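Local structure of genome polyprotein (Chicken sicinivirus JSY, 6QWT) at residues P16-L21 / P36-R41; D150-F156 / S278-F282; E228-Y234 / D334-A339; L382-V387 / H397-S401. The protein probably acts as the 3Dpol RNA-dependent RNA polymerase that copies the viral genome, forming the C-terminal part of the viral polyprotein. One frame throughout, in Å; residues are numbered along the deposited sequence.

Contact 1. Residues P16-L21 / P36-R41; sequences PRRSKL and PAVLSR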
# COMPACT_ATOMS: atom_id res chain seq x y z
N PRO A 16 -17.03 4.07 12.51
CA PRO A 16 -17.79 5.19 11.94
C PRO A 16 -18.68 4.72 10.79
O PRO A 16 -18.24 4.01 9.89
CB PRO A 16 -16.70 6.15 11.45
CG PRO A 16 -15.48 5.80 12.26
CD PRO A 16 -15.57 4.31 12.48
N ARG A 17 -19.95 5.12 10.85
CA ARG A 17 -20.94 4.72 9.85
C ARG A 17 -21.37 5.87 8.95
O ARG A 17 -22.20 5.66 8.05
CB ARG A 17 -22.18 4.12 10.54
CG ARG A 17 -21.88 2.89 11.39
CD ARG A 17 -21.40 1.72 10.54
NE ARG A 17 -21.13 0.53 11.35
CZ ARG A 17 -20.94 -0.68 10.83
NH1 ARG A 17 -20.71 -1.72 11.63
NH2 ARG A 17 -20.99 -0.86 9.52
N ARG A 18 -20.84 7.07 9.16
CA ARG A 18 -21.12 8.21 8.30
C ARG A 18 -19.84 8.64 7.59
O ARG A 18 -18.77 8.70 8.21
CB ARG A 18 -21.69 9.38 9.11
CG ARG A 18 -22.09 10.58 8.27
CD ARG A 18 -22.50 11.75 9.15
NE ARG A 18 -23.37 11.32 10.24
CZ ARG A 18 -24.70 11.27 10.16
NH1 ARG A 18 -25.41 10.86 11.20
NH2 ARG A 18 -25.31 11.62 9.03
N SER A 19 -19.96 8.94 6.30
CA SER A 19 -18.81 9.33 5.51
C SER A 19 -18.45 10.79 5.76
O SER A 19 -19.32 11.64 5.95
CB SER A 19 -19.09 9.12 4.02
OG SER A 19 -18.02 9.59 3.22
N LYS A 20 -17.14 11.06 5.78
CA LYS A 20 -16.64 12.43 5.84
C LYS A 20 -16.61 13.10 4.47
O LYS A 20 -16.32 14.31 4.40
CB LYS A 20 -15.24 12.46 6.46
CG LYS A 20 -15.12 11.68 7.76
CD LYS A 20 -14.78 12.59 8.92
CE LYS A 20 -14.27 11.79 10.11
NZ LYS A 20 -12.99 11.09 9.81
N LEU A 21 -16.89 12.36 3.40
CA LEU A 21 -16.84 12.92 2.06
C LEU A 21 -18.18 13.57 1.73
O LEU A 21 -19.22 12.92 1.76
CB LEU A 21 -16.52 11.82 1.04
CG LEU A 21 -15.08 11.30 1.02
CD1 LEU A 21 -14.99 9.99 0.26
CD2 LEU A 21 -14.16 12.35 0.41
N PRO A 36 -18.88 8.06 -2.47
CA PRO A 36 -18.31 7.51 -1.23
C PRO A 36 -18.78 6.09 -0.97
O PRO A 36 -19.94 5.75 -1.21
CB PRO A 36 -18.81 8.48 -0.15
CG PRO A 36 -19.04 9.76 -0.88
CD PRO A 36 -19.53 9.36 -2.24
N ALA A 37 -17.86 5.26 -0.49
CA ALA A 37 -18.16 3.86 -0.23
C ALA A 37 -19.28 3.72 0.79
O ALA A 37 -19.49 4.58 1.65
CB ALA A 37 -16.92 3.12 0.27
N VAL A 38 -20.01 2.60 0.70
CA VAL A 38 -21.06 2.29 1.65
C VAL A 38 -20.42 2.03 3.02
O VAL A 38 -19.58 1.14 3.17
CB VAL A 38 -21.88 1.08 1.19
CG1 VAL A 38 -22.86 0.65 2.27
CG2 VAL A 38 -22.61 1.41 -0.10
N LEU A 39 -20.82 2.81 4.02
CA LEU A 39 -20.36 2.58 5.38
C LEU A 39 -21.44 2.06 6.31
O LEU A 39 -21.12 1.40 7.30
CB LEU A 39 -19.75 3.86 5.97
CG LEU A 39 -18.61 4.50 5.17
CD1 LEU A 39 -18.12 5.78 5.84
CD2 LEU A 39 -17.45 3.53 4.98
N SER A 40 -22.71 2.33 6.01
CA SER A 40 -23.82 1.97 6.89
C SER A 40 -24.52 0.71 6.39
O SER A 40 -24.65 0.50 5.18
CB SER A 40 -24.82 3.12 6.99
OG SER A 40 -26.08 2.66 7.47
N ARG A 41 -24.96 -0.12 7.33
CA ARG A 41 -25.76 -1.30 6.98
C ARG A 41 -27.15 -0.92 6.49
O ARG A 41 -27.87 -1.80 6.00
CB ARG A 41 -25.87 -2.25 8.17
CG ARG A 41 -24.54 -2.54 8.87
CD ARG A 41 -24.39 -4.02 9.20
NE ARG A 41 -25.10 -4.40 10.41
CZ ARG A 41 -25.72 -5.56 10.59
NH1 ARG A 41 -26.34 -5.81 11.74
NH2 ARG A 41 -25.74 -6.47 9.63
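Arg17 and Leu39 make the only hydrogen bond between residues 16-21 and 36-41, two irregular loop segments near the N-terminus of the polymerase. Such N-terminal segments belong to the fingers in picornaviral enzymes. Here they pack against strands 152-157 and 161-163. Arg17 NH2 donates to Leu39 O at 3.2 Å, with 165° at the hydrogen. The carbonyl oxygen sits at the edge of the guanidinium, in its plane. The Arg17 chain bends at chi2 (-65°), which lays CD 3.3 Å from Leu39 O. NH2 has a second partner, a salt bridge to Asp51. Arg41 runs alongside in the same direction and brings its CG near Arg17 NH2. Its own guanidinium pairs with Asp49, so acidic residues probably offset the charge of both arginines. Leu39 fills the middle of the contact. Its CG stands anti to the carbonyl carbon (chi1 -56°), and the CD1 branch reaches Ser19 CA at 3.6 Å. The base of the same side chain rests against the backbone of Arg17. Farther along, the side chains of Leu21 and Pro36 pack at a slant, and Leu21 CB lies 3.8 Å from Pro36 CG. Ser19 forms an ST turn: its OG accepts from Leu21 N at 3.0 Å. That hydroxyl also hydrogen-bonds Asp159, while Ser19 OG lies 3.6 Å from Pro36 CB.

Contact 2. Residues D150-F156 / S278-F282; sequences DYFYTTF and SKHVF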
# COMPACT_ATOMS: atom_id res chain seq x y z
N ASP A 150 2.01 -8.90 21.38
CA ASP A 150 0.60 -9.24 21.60
C ASP A 150 -0.20 -7.94 21.54
O ASP A 150 -0.21 -7.16 22.50
CB ASP A 150 0.43 -9.95 22.94
CG ASP A 150 -0.98 -10.45 23.17
OD1 ASP A 150 -1.80 -10.42 22.23
OD2 ASP A 150 -1.27 -10.89 24.31
N TYR A 151 -0.88 -7.70 20.42
CA TYR A 151 -1.54 -6.42 20.20
C TYR A 151 -2.69 -6.60 19.22
O TYR A 151 -2.79 -7.62 18.53
CB TYR A 151 -0.54 -5.37 19.70
CG TYR A 151 0.12 -5.73 18.39
CD1 TYR A 151 -0.45 -5.38 17.17
CD2 TYR A 151 1.33 -6.43 18.37
CE1 TYR A 151 0.15 -5.72 15.98
CE2 TYR A 151 1.94 -6.77 17.18
CZ TYR A 151 1.34 -6.41 15.98
OH TYR A 151 1.94 -6.74 14.79
N PHE A 152 -3.54 -5.59 19.15
CA PHE A 152 -4.76 -5.60 18.34
C PHE A 152 -4.65 -4.61 17.19
O PHE A 152 -4.23 -3.47 17.39
CB PHE A 152 -5.99 -5.25 19.19
CG PHE A 152 -6.46 -6.36 20.08
CD1 PHE A 152 -7.31 -7.34 19.60
CD2 PHE A 152 -6.07 -6.40 21.41
CE1 PHE A 152 -7.76 -8.35 20.43
CE2 PHE A 152 -6.52 -7.42 22.24
CZ PHE A 152 -7.36 -8.39 21.75
N TYR A 153 -5.03 -5.05 15.99
CA TYR A 153 -5.33 -4.12 14.91
C TYR A 153 -6.76 -3.63 15.06
O TYR A 153 -7.68 -4.42 15.31
CB TYR A 153 -5.16 -4.81 13.55
CG TYR A 153 -3.73 -5.08 13.14
CD1 TYR A 153 -3.03 -4.17 12.34
CD2 TYR A 153 -3.08 -6.24 13.53
CE1 TYR A 153 -1.71 -4.42 11.96
CE2 TYR A 153 -1.77 -6.50 13.16
CZ TYR A 153 -1.09 -5.59 12.37
OH TYR A 153 0.21 -5.86 12.01
N THR A 154 -6.96 -2.32 14.91
CA THR A 154 -8.31 -1.76 14.82
C THR A 154 -8.77 -1.80 13.37
O THR A 154 -8.08 -1.30 12.48
CB THR A 154 -8.34 -0.31 15.34
OG1 THR A 154 -7.40 0.48 14.61
CG2 THR A 154 -8.01 -0.27 16.81
N THR A 155 -9.94 -2.39 13.14
CA THR A 155 -10.48 -2.59 11.80
C THR A 155 -11.66 -1.66 11.57
O THR A 155 -12.57 -1.58 12.40
CB THR A 155 -10.92 -4.04 11.60
OG1 THR A 155 -9.81 -4.92 11.85
CG2 THR A 155 -11.42 -4.26 10.18
N PHE A 156 -11.64 -0.96 10.44
CA PHE A 156 -12.72 -0.06 10.04
C PHE A 156 -13.06 -0.28 8.58
O PHE A 156 -12.29 -0.87 7.82
CB PHE A 156 -12.34 1.41 10.27
CG PHE A 156 -12.04 1.76 11.70
CD1 PHE A 156 -13.04 1.74 12.66
CD2 PHE A 156 -10.75 2.11 12.08
CE1 PHE A 156 -12.77 2.06 13.97
CE2 PHE A 156 -10.47 2.43 13.40
CZ PHE A 156 -11.48 2.41 14.34
N SER A 278 -2.76 -12.65 13.37
CA SER A 278 -2.97 -11.32 13.93
C SER A 278 -4.31 -11.22 14.66
O SER A 278 -5.27 -11.91 14.31
CB SER A 278 -2.90 -10.26 12.83
OG SER A 278 -3.87 -10.54 11.83
N LYS A 279 -4.36 -10.34 15.65
CA LYS A 279 -5.57 -10.06 16.40
C LYS A 279 -6.21 -8.78 15.89
O LYS A 279 -5.52 -7.79 15.63
CB LYS A 279 -5.28 -9.93 17.90
CG LYS A 279 -4.72 -11.20 18.52
CD LYS A 279 -3.93 -10.91 19.78
CE LYS A 279 -4.83 -10.49 20.91
NZ LYS A 279 -4.08 -10.24 22.17
N HIS A 280 -7.54 -8.80 15.75
CA HIS A 280 -8.28 -7.68 15.19
C HIS A 280 -9.48 -7.36 16.07
O HIS A 280 -10.00 -8.22 16.78
CB HIS A 280 -8.77 -7.98 13.77
CG HIS A 280 -7.67 -8.30 12.80
ND1 HIS A 280 -7.33 -7.47 11.76
CD2 HIS A 280 -6.85 -9.37 12.71
CE1 HIS A 280 -6.35 -8.01 11.06
NE2 HIS A 280 -6.03 -9.16 11.62
N VAL A 281 -9.92 -6.10 16.01
CA VAL A 281 -11.16 -5.68 16.65
C VAL A 281 -11.93 -4.80 15.68
O VAL A 281 -11.44 -3.74 15.27
CB VAL A 281 -10.92 -4.96 17.99
CG1 VAL A 281 -9.96 -3.78 17.85
CG2 VAL A 281 -12.25 -4.54 18.61
N PHE A 282 -13.12 -5.24 15.29
CA PHE A 282 -14.00 -4.51 14.38
C PHE A 282 -15.27 -4.18 15.15
O PHE A 282 -16.19 -5.00 15.23
CB PHE A 282 -14.29 -5.34 13.13
CG PHE A 282 -15.25 -4.69 12.17
CD1 PHE A 282 -14.84 -3.63 11.37
CD2 PHE A 282 -16.55 -5.15 12.05
CE1 PHE A 282 -15.71 -3.04 10.48
CE2 PHE A 282 -17.43 -4.56 11.16
CZ PHE A 282 -17.01 -3.50 10.37
O HOH W 1 -1.55 -8.95 16.02
O HOH W 2 -12.92 -1.21 15.11
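Phe152 has Lys279 over one ring face and His280 O at its edge. Lys279 CE sits 3.8 Å from the ring centroid in a CH-pi contact. A bend at chi3 (72°) brings CE over that face. The Lys279 NZ pairing with Asp150 is doubtful, because the two are modelled too close. Trp286 meets Phe152 edge-to-face. The His280 ring has Tyr153 CD2 over one face and Thr155 OG1 at its edge, in plane. The Tyr153 and His280 planes are 24° apart and the rings are offset, with little overlap. The Tyr287 ring also meets His280, nearly parallel to it. Glu176 hydrogen-bonds both His280 ND1 and Thr155 OG1, and His280 NE2 pairs with Ser278 OG at 2.6 Å. Thr155 O lies at the edge of the Phe282 ring, near its plane, 3.2 Å from Phe282 CD1. Between the backbones, Tyr153 N donates to Lys279 O at 2.8 Å, Val281 N to Tyr153 O, and Thr155 N to Val281 O at 2.9 Å. One water donates to both Thr155 O and Val281 O. The three backbone bonds define a parallel strand pair inside a mixed five-stranded sheet, consistent with the fingers of a picornaviral polymerase.

Contact 3. Residues E228-Y234 / D334-A339; sequences EVWALDY and DDVLYA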
# COMPACT_ATOMS: atom_id res chain seq x y z
N GLU A 228 8.35 -6.97 -23.77
CA GLU A 228 7.02 -7.07 -23.19
C GLU A 228 7.09 -6.84 -21.69
O GLU A 228 7.91 -7.45 -21.00
CB GLU A 228 6.39 -8.43 -23.50
CG GLU A 228 5.68 -8.48 -24.86
CD GLU A 228 5.09 -9.84 -25.17
OE1 GLU A 228 3.87 -9.91 -25.38
OE2 GLU A 228 5.86 -10.82 -25.20
N VAL A 229 6.23 -5.95 -21.20
CA VAL A 229 6.10 -5.66 -19.78
C VAL A 229 4.64 -5.85 -19.41
O VAL A 229 3.75 -5.40 -20.14
CB VAL A 229 6.57 -4.24 -19.43
CG1 VAL A 229 6.49 -3.99 -17.93
CG2 VAL A 229 8.00 -4.01 -19.93
N TRP A 230 4.39 -6.53 -18.29
CA TRP A 230 3.04 -6.92 -17.90
C TRP A 230 2.65 -6.26 -16.58
O TRP A 230 3.48 -6.10 -15.68
CB TRP A 230 2.92 -8.44 -17.77
CG TRP A 230 3.21 -9.16 -19.05
CD1 TRP A 230 4.38 -9.76 -19.40
CD2 TRP A 230 2.31 -9.34 -20.15
NE1 TRP A 230 4.27 -10.31 -20.66
CE2 TRP A 230 3.01 -10.06 -21.14
CE3 TRP A 230 0.99 -8.96 -20.40
CZ2 TRP A 230 2.43 -10.42 -22.35
CZ3 TRP A 230 0.41 -9.31 -21.60
CH2 TRP A 230 1.13 -10.03 -22.57
N ALA A 231 1.38 -5.86 -16.49
CA ALA A 231 0.79 -5.36 -15.26
C ALA A 231 -0.34 -6.28 -14.84
O ALA A 231 -1.11 -6.76 -15.69
CB ALA A 231 0.27 -3.93 -15.42
N LEU A 232 -0.44 -6.55 -13.54
CA LEU A 232 -1.58 -7.29 -13.02
C LEU A 232 -1.87 -6.83 -11.61
O LEU A 232 -1.04 -6.20 -10.95
CB LEU A 232 -1.34 -8.81 -13.06
CG LEU A 232 -0.15 -9.42 -12.34
CD1 LEU A 232 -0.42 -9.58 -10.85
CD2 LEU A 232 0.20 -10.76 -12.97
N ASP A 233 -3.07 -7.16 -11.15
CA ASP A 233 -3.53 -6.78 -9.83
C ASP A 233 -4.14 -8.00 -9.15
O ASP A 233 -4.63 -8.91 -9.81
CB ASP A 233 -4.55 -5.64 -9.90
CG ASP A 233 -4.82 -5.00 -8.54
OD1 ASP A 233 -5.98 -5.04 -8.08
OD2 ASP A 233 -3.86 -4.47 -7.94
N TYR A 234 -4.08 -8.01 -7.83
CA TYR A 234 -4.71 -9.05 -7.04
C TYR A 234 -6.06 -8.56 -6.53
O TYR A 234 -6.22 -7.39 -6.17
CB TYR A 234 -3.84 -9.46 -5.85
CG TYR A 234 -2.52 -10.11 -6.20
CD1 TYR A 234 -1.45 -9.36 -6.68
CD2 TYR A 234 -2.33 -11.47 -6.02
CE1 TYR A 234 -0.24 -9.96 -6.99
CE2 TYR A 234 -1.13 -12.08 -6.33
CZ TYR A 234 -0.09 -11.32 -6.81
OH TYR A 234 1.11 -11.92 -7.12
N ASP A 334 -0.36 -4.93 -3.78
CA ASP A 334 -0.79 -5.92 -4.75
C ASP A 334 -0.55 -5.46 -6.19
O ASP A 334 -0.82 -6.22 -7.12
CB ASP A 334 -2.26 -6.26 -4.55
CG ASP A 334 -3.11 -5.03 -4.37
OD1 ASP A 334 -2.56 -3.91 -4.44
OD2 ASP A 334 -4.34 -5.17 -4.16
N ASP A 335 -0.05 -4.24 -6.38
CA ASP A 335 0.23 -3.73 -7.72
C ASP A 335 1.59 -4.23 -8.19
O ASP A 335 2.55 -4.24 -7.42
CB ASP A 335 0.19 -2.21 -7.74
CG ASP A 335 -1.19 -1.67 -7.47
OD1 ASP A 335 -2.05 -1.74 -8.37
OD2 ASP A 335 -1.42 -1.18 -6.35
N VAL A 336 1.67 -4.64 -9.46
CA VAL A 336 2.81 -5.39 -9.97
C VAL A 336 3.08 -4.98 -11.40
O VAL A 336 2.18 -4.93 -12.24
CB VAL A 336 2.59 -6.92 -9.94
CG1 VAL A 336 3.69 -7.59 -10.77
CG2 VAL A 336 2.56 -7.41 -8.52
N LEU A 337 4.36 -4.73 -11.67
CA LEU A 337 4.89 -4.82 -13.01
C LEU A 337 5.92 -5.95 -13.06
O LEU A 337 6.70 -6.12 -12.12
CB LEU A 337 5.55 -3.51 -13.47
CG LEU A 337 4.70 -2.23 -13.52
CD1 LEU A 337 5.56 -1.07 -14.03
CD2 LEU A 337 3.49 -2.44 -14.41
N TYR A 338 5.94 -6.71 -14.15
CA TYR A 338 6.98 -7.72 -14.31
C TYR A 338 7.30 -7.89 -15.79
O TYR A 338 6.50 -7.54 -16.66
CB TYR A 338 6.57 -9.06 -13.67
CG TYR A 338 5.63 -9.92 -14.49
CD1 TYR A 338 6.12 -10.79 -15.46
CD2 TYR A 338 4.25 -9.89 -14.27
CE1 TYR A 338 5.27 -11.58 -16.20
CE2 TYR A 338 3.40 -10.69 -15.01
CZ TYR A 338 3.91 -11.53 -15.97
OH TYR A 338 3.07 -12.33 -16.71
N ALA A 339 8.49 -8.42 -16.05
CA ALA A 339 8.94 -8.70 -17.40
C ALA A 339 9.97 -9.82 -17.33
O ALA A 339 10.82 -9.83 -16.43
CB ALA A 339 9.54 -7.45 -18.05
O HOH W 3 -6.01 -6.98 -3.79
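Trp230 and Tyr338 exchange the two strong backbone bonds of this antiparallel strand pair. Trp230 N donates to Tyr338 O at 2.9 Å, with 171° at the hydrogen. Tyr338 N returns a bond to Trp230 O at 3.0 Å. The next hydrogen-bonded pair, Leu232 with Val336, is held only weakly in both directions, so the strands are gripped less firmly toward the acidic end. There Asp233 and Asp335 lie side by side and point the same way. Asp233 OD2 and Asp335 OD1 are 3.3 Å apart and not hydrogen-bonded; such close carboxylates would probably repel unless a cation lies between them. The sequence places Asp233 in motif A of the palm. Asp334 and Asp335 are the two aspartates of the Gly-Asp-Asp signature of motif C. In related polymerases these motifs supply the aspartates that bind the catalytic metals. Asp334 O meets the Tyr234 ring edge in plane, 3.2 Å from Tyr234 CD1. Tyr234 OH is hydrogen-bonded to Tyr353 OH. Away from the acids the packing is apolar. Trp230 CB lies over one face of the Tyr338 ring, 3.9 Å from its centroid. The Tyr338 chi1 of 80° sets CG between the backbone N and carbonyl carbon, and the ring reaches across to Trp230. Leu232 CD2 meets that ring at its edge, 3.8 Å from Tyr338 CE2. On the other sheet face, Ala231 CB touches Leu337 CD2 at 3.7 Å.

Contact 4. Residues L382-V387 / H397-S401; sequences LKRHFV and HPVIS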
# COMPACT_ATOMS: atom_id res chain seq x y z
N LEU A 382 0.22 1.87 -10.37
CA LEU A 382 -0.37 2.84 -9.44
C LEU A 382 -1.25 3.84 -10.19
O LEU A 382 -1.17 5.05 -10.00
CB LEU A 382 0.71 3.55 -8.63
CG LEU A 382 1.66 2.67 -7.82
CD1 LEU A 382 2.82 3.49 -7.26
CD2 LEU A 382 0.91 1.96 -6.69
N LYS A 383 -2.08 3.30 -11.09
CA LYS A 383 -3.04 4.06 -11.89
C LYS A 383 -2.36 5.04 -12.85
O LYS A 383 -3.01 5.97 -13.34
CB LYS A 383 -4.04 4.81 -11.00
CG LYS A 383 -4.95 3.90 -10.18
CD LYS A 383 -5.96 4.72 -9.38
CE LYS A 383 -7.39 4.25 -9.64
NZ LYS A 383 -8.39 5.36 -9.46
N ARG A 384 -1.08 4.85 -13.16
CA ARG A 384 -0.33 5.80 -13.98
C ARG A 384 0.31 5.11 -15.17
O ARG A 384 0.89 4.03 -15.03
CB ARG A 384 0.76 6.51 -13.17
CG ARG A 384 0.24 7.33 -11.99
CD ARG A 384 1.31 7.41 -10.90
NE ARG A 384 1.10 8.53 -9.98
CZ ARG A 384 0.44 8.43 -8.83
NH1 ARG A 384 -0.08 7.27 -8.46
NH2 ARG A 384 0.31 9.50 -8.05
N HIS A 385 0.22 5.75 -16.34
CA HIS A 385 0.99 5.33 -17.50
C HIS A 385 2.41 5.87 -17.42
O HIS A 385 2.76 6.67 -16.54
CB HIS A 385 0.32 5.83 -18.79
CG HIS A 385 -0.81 4.97 -19.26
ND1 HIS A 385 -2.13 5.24 -18.96
CD2 HIS A 385 -0.82 3.85 -20.03
CE1 HIS A 385 -2.90 4.32 -19.51
NE2 HIS A 385 -2.13 3.46 -20.16
N PHE A 386 3.25 5.42 -18.35
CA PHE A 386 4.61 5.94 -18.53
C PHE A 386 4.65 6.63 -19.89
O PHE A 386 4.52 5.98 -20.93
CB PHE A 386 5.65 4.82 -18.47
CG PHE A 386 5.70 4.08 -17.15
CD1 PHE A 386 4.73 3.13 -16.84
CD2 PHE A 386 6.71 4.32 -16.25
CE1 PHE A 386 4.78 2.45 -15.63
CE2 PHE A 386 6.76 3.65 -15.04
CZ PHE A 386 5.79 2.71 -14.73
N VAL A 387 4.82 7.96 -19.88
CA VAL A 387 4.81 8.75 -21.11
C VAL A 387 6.07 9.61 -21.16
O VAL A 387 6.25 10.50 -20.33
CB VAL A 387 3.56 9.63 -21.22
CG1 VAL A 387 3.64 10.49 -22.48
CG2 VAL A 387 2.30 8.78 -21.23
N HIS A 397 6.98 11.01 -17.75
CA HIS A 397 5.87 11.54 -16.97
C HIS A 397 5.05 10.40 -16.37
O HIS A 397 4.74 9.42 -17.06
CB HIS A 397 4.96 12.40 -17.85
CG HIS A 397 5.55 13.71 -18.27
ND1 HIS A 397 5.44 14.86 -17.52
CD2 HIS A 397 6.25 14.05 -19.38
CE1 HIS A 397 6.05 15.85 -18.14
NE2 HIS A 397 6.55 15.39 -19.27
N PRO A 398 4.67 10.51 -15.10
CA PRO A 398 3.61 9.65 -14.56
C PRO A 398 2.24 10.24 -14.88
O PRO A 398 1.84 11.26 -14.31
CB PRO A 398 3.90 9.65 -13.05
CG PRO A 398 4.57 10.96 -12.80
CD PRO A 398 5.29 11.35 -14.06
N VAL A 399 1.53 9.61 -15.80
CA VAL A 399 0.25 10.12 -16.29
C VAL A 399 -0.85 9.28 -15.65
O VAL A 399 -1.14 8.17 -16.10
CB VAL A 399 0.18 10.08 -17.82
CG1 VAL A 399 -1.12 10.71 -18.32
CG2 VAL A 399 1.38 10.81 -18.41
N ILE A 400 -1.46 9.82 -14.60
CA ILE A 400 -2.52 9.12 -13.89
C ILE A 400 -3.80 9.17 -14.72
O ILE A 400 -3.99 10.06 -15.56
CB ILE A 400 -2.72 9.73 -12.49
CG1 ILE A 400 -3.45 8.75 -11.57
CG2 ILE A 400 -3.44 11.07 -12.56
CD1 ILE A 400 -3.22 9.02 -10.09
N SER A 401 -4.68 8.20 -14.50
CA SER A 401 -5.94 8.15 -15.21
C SER A 401 -6.75 9.42 -14.92
O SER A 401 -6.85 9.83 -13.76
CB SER A 401 -6.75 6.92 -14.79
OG SER A 401 -6.98 6.92 -13.39
O HOH W 4 -8.78 4.66 -12.72
O HOH W 5 -3.20 7.30 -17.63
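His385 and Val399 form one of the hydrogen-bonded pairs in this antiparallel hairpin. His385 N donates to Val399 O at 2.8 Å, and Val399 N returns a longer bond to His385 O. Val387 and His397 make the next such pair; its shorter bond runs from His397 N to Val387 O at 2.7 Å. Ser401 N donates to Lys383 O at 3.0 Å. A water extends the polar network, donating to Val399 O and bonding His385 ND1 in the imidazole plane. Among side-chain bonds, Arg384 NH1 reaches back to Leu382 O at 2.9 Å. His397 is held by Asp389 and His430, and Trp466 stacks on its ring. Van der Waals packing falls on both faces of the hairpin. Ile400 CD1 lies over the centre of one guanidinium face of Arg384, 3.9 Å from CZ. Arg384 runs extended from CG to NE, which carries the group past Ile400, and its CD touches Pro398 CB at 4.0 Å. On the other face, Val387 CG2 meets Val399 CG2 at 3.6 Å. Phe381 and residues 382-384 read Phe-Leu-Lys-Arg, which matches motif E, the hairpin between palm and thumb in relatives. Arg384 thus gives one N-H to a main-chain oxygen, somewhat out of the guanidinium plane, while carbon covers one flat face, which probably limits how far its guanidinium can turn.

Overall arrangement
Contacts 1 and 2 touch on the probable fingers side: Pro16 CD packs on Phe156 CD1 at 3.6 Å, although their centres are about 20 Å apart. Contacts 3 and 4 touch on the palm side, centres about 14 Å apart. Leu337 CD1 meets Phe386 CZ at 3.9 Å, and Leu382 CD2 lies 3.9 Å from Asp335 OD2. The probable motif E region of contact 4 thus lies beside Asp335 and Leu337 of contact 3, close to the expected active site. Contacts 2 and 3 lie on opposite sides of the chain's centre, nearest atoms about 15 Å apart. Their segments alternate along the sequence, so the chain passes between the two sheets more than once.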